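Local coordinates for aminotransferase class-III (Ochrobactrum anthropi, PDB 5GHG), which probably transfers amino groups between amines and carbonyl compounds as a class-III omega-transaminase, carrying them on a cofactor derived from pyridoxal phosphate, at residues V24-A28 / E29-V33; Q209-A213 / E214-T218; T393-P397 / T398-G402; R417-D421 / T422-C426. The protein carries 1 engineered substitution. All blocks are in the same frame, centred on the assembly; numbering follows the deposited sequence.

All four contacts are local joints of neighbouring residues, set where a helix or strand starts, stops or turns. Contacts 2 and 3 are surface joints, whereas contacts 1 and 4 are partly buried and reach the same sheet; contact 1 also reaches the second subunit. Contacts 1 and 2 both end a helix at a Gly-Pro pair, each with a leucine or isoleucine on the proline, contact 1 adding an ion pair between its own segments. Contact 3 starts helix 400-411 with a turn bridged by waters, while contact 4 is a backbone-bonded hairpin. These last two touch through Asp421, 13 Å apart between centres; contact 2 stands alone, about 23 Å or more from the others at nearest atoms.

Contact 1: V24-A28 / E29-V33; sequences VRLEA and EGPLV
Arg25 meets Glu29 one helical turn further on, twice over. Its carbonyl O takes the backbone N-H of Glu29 (O to N 2.8 Å). Its side chain makes a salt bridge: NE gives a bent hydrogen bond to Glu29 OE1 at 2.9 Å, on the syn side but out of the carboxylate plane. The two planes are 76° apart, so this is a one-point grip and not a forked pairing, and Arg25 CG runs just 3.1 Å from the same OE1. The guanidinium also has a cation-pi partner, Tyr88 of the second subunit.

Leu26 comes next. Its O receives Gly30 N at 2.6 Å, a bond at the end of the helix. With CG anti to the backbone N (chi1 -178°), the chain carries CD1 toward the Gly30-Pro31 link, 3.8 Å from Pro31 N and 4.2 Å from Pro31 CB. Glu27 looks the other way, OE2 bonded to Tyr306 OH of the second subunit.

Gly30, at phi 73°, leaves helical geometry with a positive phi that suits a glycine, and Pro31 after it has no N-H to prolong the bonding. The chemistry is thus of two kinds: an ion pair at the exposed rim, next to the second subunit, staples the last turn, while a leucine-proline contact packs beneath the turn made at Gly30.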
ATOM      1  N   VAL B  24       6.611  14.435 -17.905  1.00  4.63           N
ATOM      2  CA  VAL B  24       7.144  15.023 -19.140  1.00  4.13           C
ATOM      3  C   VAL B  24       8.653  15.159 -19.040  1.00  5.24           C
ATOM      4  O   VAL B  24       9.393  14.850 -19.988  1.00  5.03           O
ATOM      5  CB  VAL B  24       6.456  16.377 -19.412  1.00  6.10           C
ATOM      6  CG1 VAL B  24       7.237  17.189 -20.426  1.00  8.14           C
ATOM      7  CG2 VAL B  24       5.018  16.155 -19.898  1.00  6.86           C
ATOM      8  N   ARG B  25       9.148  15.602 -17.885  1.00  4.71           N
ATOM      9  CA  ARG B  25      10.582  15.732 -17.698  1.00  6.12           C
ATOM     10  C   ARG B  25      11.273  14.365 -17.701  1.00  6.71           C
ATOM     11  O   ARG B  25      12.381  14.227 -18.229  1.00  5.53           O
ATOM     12  CB  ARG B  25      10.871  16.488 -16.414  1.00  8.68           C
ATOM     13  CG  ARG B  25      12.299  16.935 -16.294  1.00 18.41           C
ATOM     14  CD  ARG B  25      12.436  18.171 -15.396  1.00 27.44           C
ATOM     15  NE  ARG B  25      13.730  18.136 -14.736  1.00 34.58           N
ATOM     16  CZ  ARG B  25      13.903  17.946 -13.433  1.00 42.22           C
ATOM     17  NH1 ARG B  25      12.849  17.821 -12.632  1.00 41.04           N
ATOM     18  NH2 ARG B  25      15.128  17.905 -12.924  1.00 42.19           N
ATOM     19  N   LEU B  26      10.644  13.350 -17.102  1.00  4.67           N
ATOM     20  CA  LEU B  26      11.214  12.014 -17.149  1.00  4.89           C
ATOM     21  C   LEU B  26      11.391  11.533 -18.583  1.00  5.41           C
ATOM     22  O   LEU B  26      12.441  10.982 -18.936  1.00  5.06           O
ATOM     23  CB  LEU B  26      10.352  11.016 -16.363  1.00  4.47           C
ATOM     24  CG  LEU B  26      11.086   9.663 -16.454  1.00  8.10           C
ATOM     25  CD1 LEU B  26      12.044   9.446 -15.267  1.00  5.00           C
ATOM     26  CD2 LEU B  26      10.152   8.546 -16.653  1.00  5.91           C
ATOM     27  N   GLU B  27      10.388  11.757 -19.435  1.00  6.50           N
ATOM     28  CA  GLU B  27      10.533  11.364 -20.845  1.00  8.31           C
ATOM     29  C   GLU B  27      11.691  12.067 -21.527  1.00  8.48           C
ATOM     30  O   GLU B  27      12.321  11.487 -22.410  1.00  9.44           O
ATOM     31  CB  GLU B  27       9.237  11.605 -21.623  1.00  8.09           C
ATOM     32  CG  GLU B  27       8.107  10.734 -21.144  1.00 10.07           C
ATOM     33  CD  GLU B  27       6.869  10.867 -22.031  1.00 21.12           C
ATOM     34  OE1 GLU B  27       6.781  11.852 -22.800  1.00 21.63           O
ATOM     35  OE2 GLU B  27       5.996   9.979 -21.970  1.00 20.68           O
ATOM     36  N   ALA B  28      12.000  13.298 -21.137  1.00  9.99           N
ATOM     37  CA  ALA B  28      13.109  14.001 -21.792  1.00  9.98           C
ATOM     38  C   ALA B  28      14.461  13.614 -21.201  1.00 12.81           C
ATOM     39  O   ALA B  28      15.457  13.555 -21.924  1.00 10.58           O
ATOM     40  CB  ALA B  28      12.912  15.518 -21.699  1.00 10.87           C
ATOM     41  N   GLU B  29      14.524  13.383 -19.891  1.00  6.94           N
ATOM     42  CA  GLU B  29      15.806  13.174 -19.208  1.00 10.18           C
ATOM     43  C   GLU B  29      16.085  11.721 -18.837  1.00  8.19           C
ATOM     44  O   GLU B  29      17.239  11.348 -18.731  1.00  8.58           O
ATOM     45  CB  GLU B  29      15.886  14.032 -17.948  1.00 12.99           C
ATOM     46  CG  GLU B  29      15.787  15.526 -18.252  1.00 20.17           C
ATOM     47  CD  GLU B  29      15.572  16.367 -17.003  1.00 32.78           C
ATOM     48  OE1 GLU B  29      15.244  17.569 -17.145  1.00 38.70           O
ATOM     49  OE2 GLU B  29      15.713  15.815 -15.881  1.00 33.08           O
ATOM     50  N   GLY B  30      15.055  10.895 -18.647  1.00  6.43           N
ATOM     51  CA  GLY B  30      15.258   9.556 -18.159  1.00  5.82           C
ATOM     52  C   GLY B  30      15.627   9.567 -16.679  1.00  4.86           C
ATOM     53  O   GLY B  30      15.883  10.622 -16.097  1.00  5.15           O
ATOM     54  N   PRO B  31      15.647   8.392 -16.052  1.00  5.12           N
ATOM     55  CA  PRO B  31      15.985   8.297 -14.635  1.00  4.32           C
ATOM     56  C   PRO B  31      17.499   8.161 -14.437  1.00  4.51           C
ATOM     57  O   PRO B  31      18.252   7.890 -15.381  1.00  5.55           O
ATOM     58  CB  PRO B  31      15.287   6.997 -14.212  1.00  3.92           C
ATOM     59  CG  PRO B  31      15.441   6.132 -15.427  1.00  3.88           C
ATOM     60  CD  PRO B  31      15.329   7.070 -16.623  1.00  4.31           C
ATOM     61  N   LEU B  32      17.929   8.341 -13.198  1.00  4.92           N
ATOM     62  CA  LEU B  32      19.206   7.827 -12.731  1.00  4.72           C
ATOM     63  C   LEU B  32      18.965   6.423 -12.177  1.00  4.01           C
ATOM     64  O   LEU B  32      18.181   6.256 -11.240  1.00  3.63           O
ATOM     65  CB  LEU B  32      19.800   8.732 -11.645  1.00  5.30           C
ATOM     66  CG  LEU B  32      21.137   8.224 -11.083  1.00  8.61           C
ATOM     67  CD1 LEU B  32      22.223   8.288 -12.122  1.00  8.42           C
ATOM     68  CD2 LEU B  32      21.552   9.004  -9.854  1.00  7.24           C
ATOM     69  N   VAL B  33      19.637   5.418 -12.740  1.00  3.27           N
ATOM     70  CA  VAL B  33      19.361   4.019 -12.399  1.00  4.21           C
ATOM     71  C   VAL B  33      20.406   3.548 -11.388  1.00  4.37           C
ATOM     72  O   VAL B  33      21.614   3.617 -11.655  1.00  2.73           O
ATOM     73  CB  VAL B  33      19.342   3.133 -13.650  1.00  3.46           C
ATOM     74  CG1 VAL B  33      18.904   1.721 -13.302  1.00  4.32           C
ATOM     75  CG2 VAL B  33      18.392   3.737 -14.716  1.00  3.90           C
TER

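Contact 2: Q209-A213 / E214-T218; sequences QLIIA and EGPHT
Past the Pro216 ring, which packs on Ile211, the imidazole of His217 has Thr218 CG2 over one face, 3.5 Å above the plane and offset toward the rim. The other flat group, the Glu214 carboxylate, brings OE2 within 4.2 Å of Leu210 CD1, while its OE1 forms a salt bridge with Lys143. Leu210 and Glu214 run alongside each other in one direction. With Glu214 CG anti to the carbonyl carbon (chi1 -70°), that CG rests 3.8 Å from Leu210 CD1; the bend at chi2 turns only the carboxylate.

Glu214 N closes a helical bond to Leu210 O at 2.9 Å. Gly215 N then reaches Ile212 O at 3.2 Å from well above the carbonyl plane, a tightened last turn. Ile211 CG2 meets Pro216 CB at 3.7 Å, the two side chains crossing at a slant. Exchanging Pro216 for an alanine is likely to open a gap beside Ile211 CG2 and free the backbone after Gly215. Gly215 O takes both Thr218 N and Thr218 OG1, clamping the short 3-10 turn.

The joint ends helix 196-214 and delivers the chain to strand 219-224; Leu210 and Ile211 pack on Ile145 of strand 143-147, and Glu214 on Leu179 of strand 178-181.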
ATOM      1  N   GLN B 209      -8.462  26.857  19.723  1.00  6.98           N
ATOM      2  CA  GLN B 209      -9.479  27.635  19.027  1.00  8.40           C
ATOM      3  C   GLN B 209     -10.140  26.829  17.920  1.00  7.43           C
ATOM      4  O   GLN B 209     -11.354  26.930  17.706  1.00  7.22           O
ATOM      5  CB  GLN B 209      -8.879  28.928  18.448  1.00  9.38           C
ATOM      6  CG  GLN B 209      -8.497  29.926  19.527  1.00 15.10           C
ATOM      7  CD  GLN B 209      -7.538  30.989  19.004  1.00 18.09           C
ATOM      8  OE1 GLN B 209      -7.505  31.288  17.802  1.00 19.77           O
ATOM      9  NE2 GLN B 209      -6.759  31.553  19.889  1.00 19.66           N
ATOM     10  N   LEU B 210      -9.355  26.043  17.188  1.00  5.41           N
ATOM     11  CA  LEU B 210      -9.922  25.152  16.179  1.00  6.41           C
ATOM     12  C   LEU B 210     -10.865  24.122  16.823  1.00  4.98           C
ATOM     13  O   LEU B 210     -11.985  23.902  16.342  1.00  6.56           O
ATOM     14  CB  LEU B 210      -8.804  24.447  15.402  1.00  7.46           C
ATOM     15  CG  LEU B 210      -9.234  23.455  14.320  1.00  9.25           C
ATOM     16  CD1 LEU B 210     -10.103  24.102  13.269  1.00 11.38           C
ATOM     17  CD2 LEU B 210      -8.028  22.802  13.644  1.00  9.16           C
ATOM     18  N   ILE B 211     -10.421  23.487  17.902  1.00  4.61           N
ATOM     19  CA  ILE B 211     -11.230  22.477  18.569  1.00  5.96           C
ATOM     20  C   ILE B 211     -12.558  23.081  19.043  1.00  7.85           C
ATOM     21  O   ILE B 211     -13.636  22.499  18.856  1.00  5.86           O
ATOM     22  CB  ILE B 211     -10.458  21.843  19.730  1.00  5.34           C
ATOM     23  CG1 ILE B 211      -9.271  21.012  19.206  1.00  4.85           C
ATOM     24  CG2 ILE B 211     -11.365  21.000  20.638  1.00  6.15           C
ATOM     25  CD1 ILE B 211      -8.214  20.737  20.275  1.00  4.39           C
ATOM     26  N   ILE B 212     -12.493  24.258  19.660  1.00  7.44           N
ATOM     27  CA  ILE B 212     -13.715  24.900  20.136  1.00  7.46           C
ATOM     28  C   ILE B 212     -14.624  25.250  18.979  1.00  7.48           C
ATOM     29  O   ILE B 212     -15.838  24.994  19.029  1.00 10.18           O
ATOM     30  CB  ILE B 212     -13.370  26.127  20.996  1.00  8.99           C
ATOM     31  CG1 ILE B 212     -12.903  25.661  22.369  1.00  6.90           C
ATOM     32  CG2 ILE B 212     -14.586  27.060  21.105  1.00 11.91           C
ATOM     33  CD1 ILE B 212     -12.218  26.756  23.189  1.00 10.39           C
ATOM     34  N   ALA B 213     -14.064  25.810  17.905  1.00  8.02           N
ATOM     35  CA  ALA B 213     -14.887  26.240  16.777  1.00 10.92           C
ATOM     36  C   ALA B 213     -15.537  25.048  16.069  1.00 11.17           C
ATOM     37  O   ALA B 213     -16.660  25.146  15.591  1.00 10.07           O
ATOM     38  CB  ALA B 213     -14.066  27.053  15.781  1.00 10.49           C
ATOM     39  N   GLU B 214     -14.830  23.930  15.964  1.00  7.15           N
ATOM     40  CA  GLU B 214     -15.405  22.756  15.314  1.00 10.20           C
ATOM     41  C   GLU B 214     -16.432  22.038  16.193  1.00 12.63           C
ATOM     42  O   GLU B 214     -17.239  21.268  15.671  1.00 12.88           O
ATOM     43  CB  GLU B 214     -14.287  21.792  14.910  1.00 11.73           C
ATOM     44  CG  GLU B 214     -13.412  22.324  13.755  1.00 12.38           C
ATOM     45  CD  GLU B 214     -14.175  22.426  12.446  1.00 20.48           C
ATOM     46  OE1 GLU B 214     -15.088  21.585  12.218  1.00 15.04           O
ATOM     47  OE2 GLU B 214     -13.882  23.349  11.645  1.00 23.36           O
ATOM     48  N   GLY B 215     -16.428  22.296  17.504  1.00 12.05           N
ATOM     49  CA  GLY B 215     -17.157  21.495  18.467  1.00  9.07           C
ATOM     50  C   GLY B 215     -16.268  20.392  19.004  1.00  7.91           C
ATOM     51  O   GLY B 215     -15.983  19.403  18.314  1.00  9.34           O
ATOM     52  N   PRO B 216     -15.773  20.548  20.236  1.00  9.75           N
ATOM     53  CA  PRO B 216     -14.829  19.551  20.771  1.00  8.45           C
ATOM     54  C   PRO B 216     -15.352  18.123  20.717  1.00  9.81           C
ATOM     55  O   PRO B 216     -14.561  17.176  20.540  1.00  8.27           O
ATOM     56  CB  PRO B 216     -14.610  20.018  22.210  1.00 11.94           C
ATOM     57  CG  PRO B 216     -14.896  21.479  22.172  1.00 12.00           C
ATOM     58  CD  PRO B 216     -16.014  21.639  21.182  1.00  9.82           C
ATOM     59  N   HIS B 217     -16.665  17.942  20.866  1.00  7.84           N
ATOM     60  CA  HIS B 217     -17.256  16.612  20.779  1.00  7.40           C
ATOM     61  C   HIS B 217     -17.159  16.004  19.375  1.00  5.92           C
ATOM     62  O   HIS B 217     -17.468  14.816  19.213  1.00  6.70           O
ATOM     63  CB  HIS B 217     -18.735  16.676  21.202  1.00  6.53           C
ATOM     64  CG  HIS B 217     -19.582  17.472  20.270  1.00  7.88           C
ATOM     65  ND1 HIS B 217     -19.524  18.850  20.198  1.00 11.46           N
ATOM     66  CD2 HIS B 217     -20.502  17.088  19.348  1.00 10.16           C
ATOM     67  CE1 HIS B 217     -20.364  19.279  19.273  1.00 12.05           C
ATOM     68  NE2 HIS B 217     -20.966  18.231  18.739  1.00 12.38           N
ATOM     69  N   THR B 218     -16.752  16.766  18.364  1.00  5.35           N
ATOM     70  CA  THR B 218     -16.634  16.221  17.012  1.00  4.91           C
ATOM     71  C   THR B 218     -15.205  15.815  16.660  1.00  4.70           C
ATOM     72  O   THR B 218     -14.998  15.282  15.572  1.00  3.00           O
ATOM     73  CB  THR B 218     -17.133  17.206  15.950  1.00  5.92           C
ATOM     74  OG1 THR B 218     -16.242  18.320  15.845  1.00  5.55           O
ATOM     75  CG2 THR B 218     -18.553  17.720  16.290  1.00  6.65           C
TER

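Contact 3: T393-P397 / T398-G402; sequences TGLEP and TGALG
Leu395 fits over the first turn of helix 400-411. Its CB sits against the methyl of Ala400 (CB to CB 4.1 Å), and its CD1 settles on the helix backbone, 4.0 Å from Leu401 CA, with Leu401 CD1 alongside. With Leu395 CG held anti to its own carbonyl carbon (chi1 -58°), the isobutyl group is turned onto the helix. Behind it, Gly394 offers no side chain, and Leu401 CD2 comes 4.3 Å from its CA. Roughly at right angles to the leucine, Pro397 CD lies 4.3 Å from Ala400 CB, and the methyl sits in the corner between the two, with Pro397 O closer still at 3.3 Å from Ala400 CB. The peptide before Pro397 is cis, consistent with the sharp bend of the chain here.

Three waters bridge polar atoms of the loop. One takes the N-H of Gly394, donates a hydrogen bond to Leu395 O at 2.7 Å and bonds to Thr398 OG1; a second accepts from Leu401 N and can donate to Leu395 O, among other acceptors in reach; the third accepts from Thr398 N and bonds weakly to Glu396 OE2.

Ala400 N bonds to Pro397 O at 3.0 Å, nearly straight at 164°, and closes a type II beta turn whose third residue, Gly399, has phi 109°. The turn runs straight into N-terminal helix capping: Gly399 takes the N-cap position, and the carboxylate of Asp421, from the neighbouring hairpin, accepts Gly402 N and, weakly, Gly399 N.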
ATOM      1  N   THR B 393      14.497  34.898   1.693  1.00  9.59           N
ATOM      2  CA  THR B 393      14.111  34.564   0.334  1.00 10.40           C
ATOM      3  C   THR B 393      15.274  33.921  -0.412  1.00  9.06           C
ATOM      4  O   THR B 393      16.449  34.210  -0.142  1.00  9.42           O
ATOM      5  CB  THR B 393      13.659  35.809  -0.438  1.00 12.11           C
ATOM      6  OG1 THR B 393      14.666  36.822  -0.318  1.00 14.07           O
ATOM      7  CG2 THR B 393      12.318  36.339   0.121  1.00 15.38           C
ATOM      8  N   GLY B 394      14.942  33.047  -1.354  1.00 11.98           N
ATOM      9  CA  GLY B 394      15.946  32.460  -2.214  1.00 11.64           C
ATOM     10  C   GLY B 394      15.863  32.973  -3.638  1.00 16.01           C
ATOM     11  O   GLY B 394      15.642  34.160  -3.870  1.00 19.18           O
ATOM     12  N   LEU B 395      16.047  32.079  -4.600  1.00 12.22           N
ATOM     13  CA  LEU B 395      15.889  32.402  -6.007  1.00 16.55           C
ATOM     14  C   LEU B 395      14.424  32.310  -6.403  1.00 15.96           C
ATOM     15  O   LEU B 395      13.586  31.796  -5.665  1.00 17.02           O
ATOM     16  CB  LEU B 395      16.728  31.461  -6.868  1.00 14.74           C
ATOM     17  CG  LEU B 395      18.240  31.430  -6.586  1.00 16.21           C
ATOM     18  CD1 LEU B 395      18.890  30.294  -7.372  1.00 15.20           C
ATOM     19  CD2 LEU B 395      18.886  32.767  -6.925  1.00 19.00           C
ATOM     20  N   GLU B 396      14.115  32.795  -7.598  1.00 22.51           N
ATOM     21  CA  GLU B 396      12.782  32.610  -8.180  1.00 23.50           C
ATOM     22  C   GLU B 396      12.735  31.349  -9.037  1.00 19.97           C
ATOM     23  O   GLU B 396      13.557  31.177  -9.937  1.00 23.48           O
ATOM     24  CB  GLU B 396      12.392  33.825  -9.022  1.00 29.98           C
ATOM     25  CG  GLU B 396      10.947  33.794  -9.518  1.00 36.20           C
ATOM     26  CD  GLU B 396       9.953  33.991  -8.394  1.00 40.92           C
ATOM     27  OE1 GLU B 396      10.064  35.013  -7.686  1.00 50.04           O
ATOM     28  OE2 GLU B 396       9.073  33.116  -8.206  1.00 51.36           O
ATOM     29  N   PRO B 397      11.793  30.437  -8.748  1.00 15.60           N
ATOM     30  CA  PRO B 397      10.914  30.451  -7.578  1.00 20.40           C
ATOM     31  C   PRO B 397      11.572  29.742  -6.390  1.00 18.05           C
ATOM     32  O   PRO B 397      12.666  29.172  -6.535  1.00 15.15           O
ATOM     33  CB  PRO B 397       9.702  29.663  -8.062  1.00 20.63           C
ATOM     34  CG  PRO B 397      10.312  28.624  -8.954  1.00 15.50           C
ATOM     35  CD  PRO B 397      11.480  29.303  -9.636  1.00 17.89           C
ATOM     36  N   THR B 398      10.914  29.770  -5.237  1.00 17.92           N
ATOM     37  CA  THR B 398      11.364  28.977  -4.101  1.00 13.53           C
ATOM     38  C   THR B 398      11.473  27.518  -4.525  1.00 11.38           C
ATOM     39  O   THR B 398      10.581  26.985  -5.180  1.00  8.66           O
ATOM     40  CB  THR B 398      10.397  29.141  -2.924  1.00 15.14           C
ATOM     41  OG1 THR B 398      10.547  30.464  -2.400  1.00 17.42           O
ATOM     42  CG2 THR B 398      10.720  28.136  -1.819  1.00 18.62           C
ATOM     43  N   GLY B 399      12.597  26.885  -4.187  1.00 12.07           N
ATOM     44  CA  GLY B 399      12.910  25.546  -4.637  1.00 10.58           C
ATOM     45  C   GLY B 399      14.035  25.506  -5.654  1.00  9.55           C
ATOM     46  O   GLY B 399      14.717  24.481  -5.770  1.00  9.26           O
ATOM     47  N   ALA B 400      14.255  26.602  -6.384  1.00  9.28           N
ATOM     48  CA  ALA B 400      15.325  26.613  -7.367  1.00 10.79           C
ATOM     49  C   ALA B 400      16.700  26.517  -6.689  1.00  8.77           C
ATOM     50  O   ALA B 400      17.599  25.823  -7.178  1.00  7.44           O
ATOM     51  CB  ALA B 400      15.240  27.866  -8.235  1.00 10.68           C
ATOM     52  N   LEU B 401      16.882  27.223  -5.571  1.00  7.00           N
ATOM     53  CA  LEU B 401      18.165  27.191  -4.895  1.00  5.84           C
ATOM     54  C   LEU B 401      18.445  25.794  -4.323  1.00  6.15           C
ATOM     55  O   LEU B 401      19.554  25.262  -4.478  1.00  6.78           O
ATOM     56  CB  LEU B 401      18.214  28.261  -3.805  1.00  7.03           C
ATOM     57  CG  LEU B 401      19.472  28.504  -2.992  1.00  8.48           C
ATOM     58  CD1 LEU B 401      20.655  28.833  -3.900  1.00 10.40           C
ATOM     59  CD2 LEU B 401      19.220  29.651  -1.998  1.00  7.89           C
ATOM     60  N   GLY B 402      17.440  25.176  -3.711  1.00  7.35           N
ATOM     61  CA  GLY B 402      17.593  23.805  -3.242  1.00  6.87           C
ATOM     62  C   GLY B 402      17.917  22.820  -4.348  1.00  6.46           C
ATOM     63  O   GLY B 402      18.789  21.964  -4.190  1.00  5.94           O
TER
HETATM   64  O   HOH W   1      12.644  32.333  -3.163  1.00 24.82           O
HETATM   65  O   HOH W   2      15.092  29.312  -4.544  1.00  8.77           O
HETATM   66  O   HOH W   3       8.754  31.435  -5.232  1.00 23.55           O

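Contact 4: R417-D421 / T422-C426; sequences RAMGD and TLAFC
Thr422 is bonded to Met419 in both directions across a two-residue turn. Met419 N reaches Thr422 O at 2.7 Å, while Thr422 N meets Met419 O at 3.0 Å. The turn is type II', with Gly420 (phi 61°) in the place that favours a glycine. A water donates to Met419 O and is hydrogen-bonded to Thr422 OG1, which also has a weak bond to Arg375.

Leu423 lies on the opposite face of the hairpin, its CD2 4.3 Å from Ala418 CB, and its CA leans on Arg417 O in a CH...O contact of 3.5 Å. Ala424 N then bonds to that same Arg417 O at 3.1 Å. Its methyl returns to the Met419 face. There Met419 has CG anti to the carbonyl carbon (chi1 -49°) and an extended second torsion, which stands SD 3.9 Å from Ala424 CB before the chain bends at chi3; the Met419 side chain is about 8 Å from the bound PMP. Arg417 instead reaches out to Ser87 of the second subunit.

Strands 414-419 and 422-425 thus form an antiparallel hairpin inside the sheet, 422-425 being bonded on its other side to strand 380-385. Leu423 packs on helices 400-411 and 433-455, as does Phe425.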
ATOM      1  N   ARG B 417      18.267  15.259  -0.365  1.00 10.77           N
ATOM      2  CA  ARG B 417      16.923  15.445  -0.902  1.00 14.78           C
ATOM      3  C   ARG B 417      16.574  16.912  -0.725  1.00 11.43           C
ATOM      4  O   ARG B 417      16.761  17.468   0.358  1.00 12.11           O
ATOM      5  CB  ARG B 417      15.904  14.558  -0.158  1.00 15.46           C
ATOM      6  CG  ARG B 417      14.499  14.571  -0.753  1.00 21.36           C
ATOM      7  CD  ARG B 417      13.804  13.231  -0.483  1.00 29.87           C
ATOM      8  NE  ARG B 417      12.603  13.051  -1.295  1.00 37.70           N
ATOM      9  CZ  ARG B 417      12.589  12.541  -2.526  1.00 35.35           C
ATOM     10  NH1 ARG B 417      11.438  12.440  -3.180  1.00 31.09           N
ATOM     11  NH2 ARG B 417      13.718  12.138  -3.104  1.00 31.68           N
ATOM     12  N   ALA B 418      16.121  17.552  -1.791  1.00  7.55           N
ATOM     13  CA  ALA B 418      15.736  18.953  -1.731  1.00 11.25           C
ATOM     14  C   ALA B 418      14.246  18.998  -1.429  1.00 14.39           C
ATOM     15  O   ALA B 418      13.423  18.553  -2.247  1.00 15.55           O
ATOM     16  CB  ALA B 418      16.045  19.677  -3.041  1.00 12.86           C
ATOM     17  N   MET B 419      13.896  19.519  -0.266  1.00  9.29           N
ATOM     18  CA  MET B 419      12.494  19.760   0.071  1.00  9.76           C
ATOM     19  C   MET B 419      12.302  21.265  -0.061  1.00  9.00           C
ATOM     20  O   MET B 419      12.568  22.039   0.870  1.00  9.38           O
ATOM     21  CB  MET B 419      12.195  19.234   1.467  1.00 12.12           C
ATOM     22  CG  MET B 419      12.707  17.800   1.629  1.00 13.43           C
ATOM     23  SD  MET B 419      12.844  17.230   3.328  1.00 23.78           S
ATOM     24  CE  MET B 419      11.544  16.046   3.338  1.00 36.66           C
ATOM     25  N   GLY B 420      11.864  21.699  -1.240  1.00  8.18           N
ATOM     26  CA  GLY B 420      11.931  23.109  -1.539  1.00  7.42           C
ATOM     27  C   GLY B 420      13.397  23.548  -1.491  1.00  8.54           C
ATOM     28  O   GLY B 420      14.254  22.969  -2.157  1.00  8.74           O
ATOM     29  N   ASP B 421      13.698  24.574  -0.702  1.00  7.21           N
ATOM     30  CA  ASP B 421      15.068  25.047  -0.568  1.00  5.98           C
ATOM     31  C   ASP B 421      15.778  24.476   0.655  1.00  5.57           C
ATOM     32  O   ASP B 421      16.840  24.962   1.029  1.00  4.95           O
ATOM     33  CB  ASP B 421      15.102  26.586  -0.551  1.00  7.69           C
ATOM     34  CG  ASP B 421      14.809  27.186  -1.919  1.00 10.29           C
ATOM     35  OD1 ASP B 421      15.028  26.467  -2.922  1.00  8.85           O
ATOM     36  OD2 ASP B 421      14.369  28.345  -2.006  1.00 11.86           O
ATOM     37  N   THR B 422      15.230  23.431   1.268  1.00  4.53           N
ATOM     38  CA  THR B 422      15.878  22.742   2.367  1.00  4.62           C
ATOM     39  C   THR B 422      16.545  21.473   1.856  1.00  4.98           C
ATOM     40  O   THR B 422      15.900  20.651   1.200  1.00  6.06           O
ATOM     41  CB  THR B 422      14.870  22.398   3.482  1.00  5.54           C
ATOM     42  OG1 THR B 422      14.293  23.606   3.997  1.00  5.54           O
ATOM     43  CG2 THR B 422      15.563  21.651   4.632  1.00  3.91           C
ATOM     44  N   LEU B 423      17.826  21.323   2.144  1.00  3.13           N
ATOM     45  CA  LEU B 423      18.536  20.057   1.938  1.00  4.63           C
ATOM     46  C   LEU B 423      18.463  19.227   3.215  1.00  4.32           C
ATOM     47  O   LEU B 423      18.794  19.717   4.295  1.00  4.84           O
ATOM     48  CB  LEU B 423      20.004  20.304   1.592  1.00  3.60           C
ATOM     49  CG  LEU B 423      20.283  21.139   0.348  1.00  7.35           C
ATOM     50  CD1 LEU B 423      21.786  21.245   0.138  1.00  8.20           C
ATOM     51  CD2 LEU B 423      19.597  20.532  -0.851  1.00  7.41           C
ATOM     52  N   ALA B 424      18.042  17.969   3.087  1.00  4.08           N
ATOM     53  CA  ALA B 424      17.897  17.110   4.262  1.00  5.97           C
ATOM     54  C   ALA B 424      19.052  16.127   4.359  1.00  7.36           C
ATOM     55  O   ALA B 424      19.648  15.726   3.357  1.00  6.51           O
ATOM     56  CB  ALA B 424      16.576  16.342   4.231  1.00  7.33           C
ATOM     57  N   PHE B 425      19.369  15.744   5.588  1.00  5.22           N
ATOM     58  CA  PHE B 425      20.377  14.740   5.870  1.00  3.69           C
ATOM     59  C   PHE B 425      19.775  13.757   6.872  1.00  6.60           C
ATOM     60  O   PHE B 425      19.267  14.162   7.919  1.00  6.05           O
ATOM     61  CB  PHE B 425      21.652  15.387   6.378  1.00  6.88           C
ATOM     62  CG  PHE B 425      22.256  16.306   5.370  1.00  9.42           C
ATOM     63  CD1 PHE B 425      23.192  15.842   4.467  1.00  8.80           C
ATOM     64  CD2 PHE B 425      21.803  17.615   5.257  1.00  6.80           C
ATOM     65  CE1 PHE B 425      23.716  16.673   3.502  1.00 10.75           C
ATOM     66  CE2 PHE B 425      22.313  18.448   4.290  1.00  7.82           C
ATOM     67  CZ  PHE B 425      23.271  17.985   3.406  1.00 11.40           C
ATOM     68  N   CYS B 426      19.796  12.478   6.519  1.00  3.88           N
ATOM     69  CA  CYS B 426      19.189  11.431   7.327  1.00  3.56           C
ATOM     70  C   CYS B 426      19.919  10.128   7.018  1.00  3.49           C
ATOM     71  O   CYS B 426      19.351   9.197   6.434  1.00  2.92           O
ATOM     72  CB  CYS B 426      17.692  11.329   7.009  1.00  6.88           C
ATOM     73  SG  CYS B 426      16.746  10.136   7.956  1.00  8.89           S
TER
HETATM   74  O   HOH W   4      11.852  24.210   3.039  1.00 10.66           O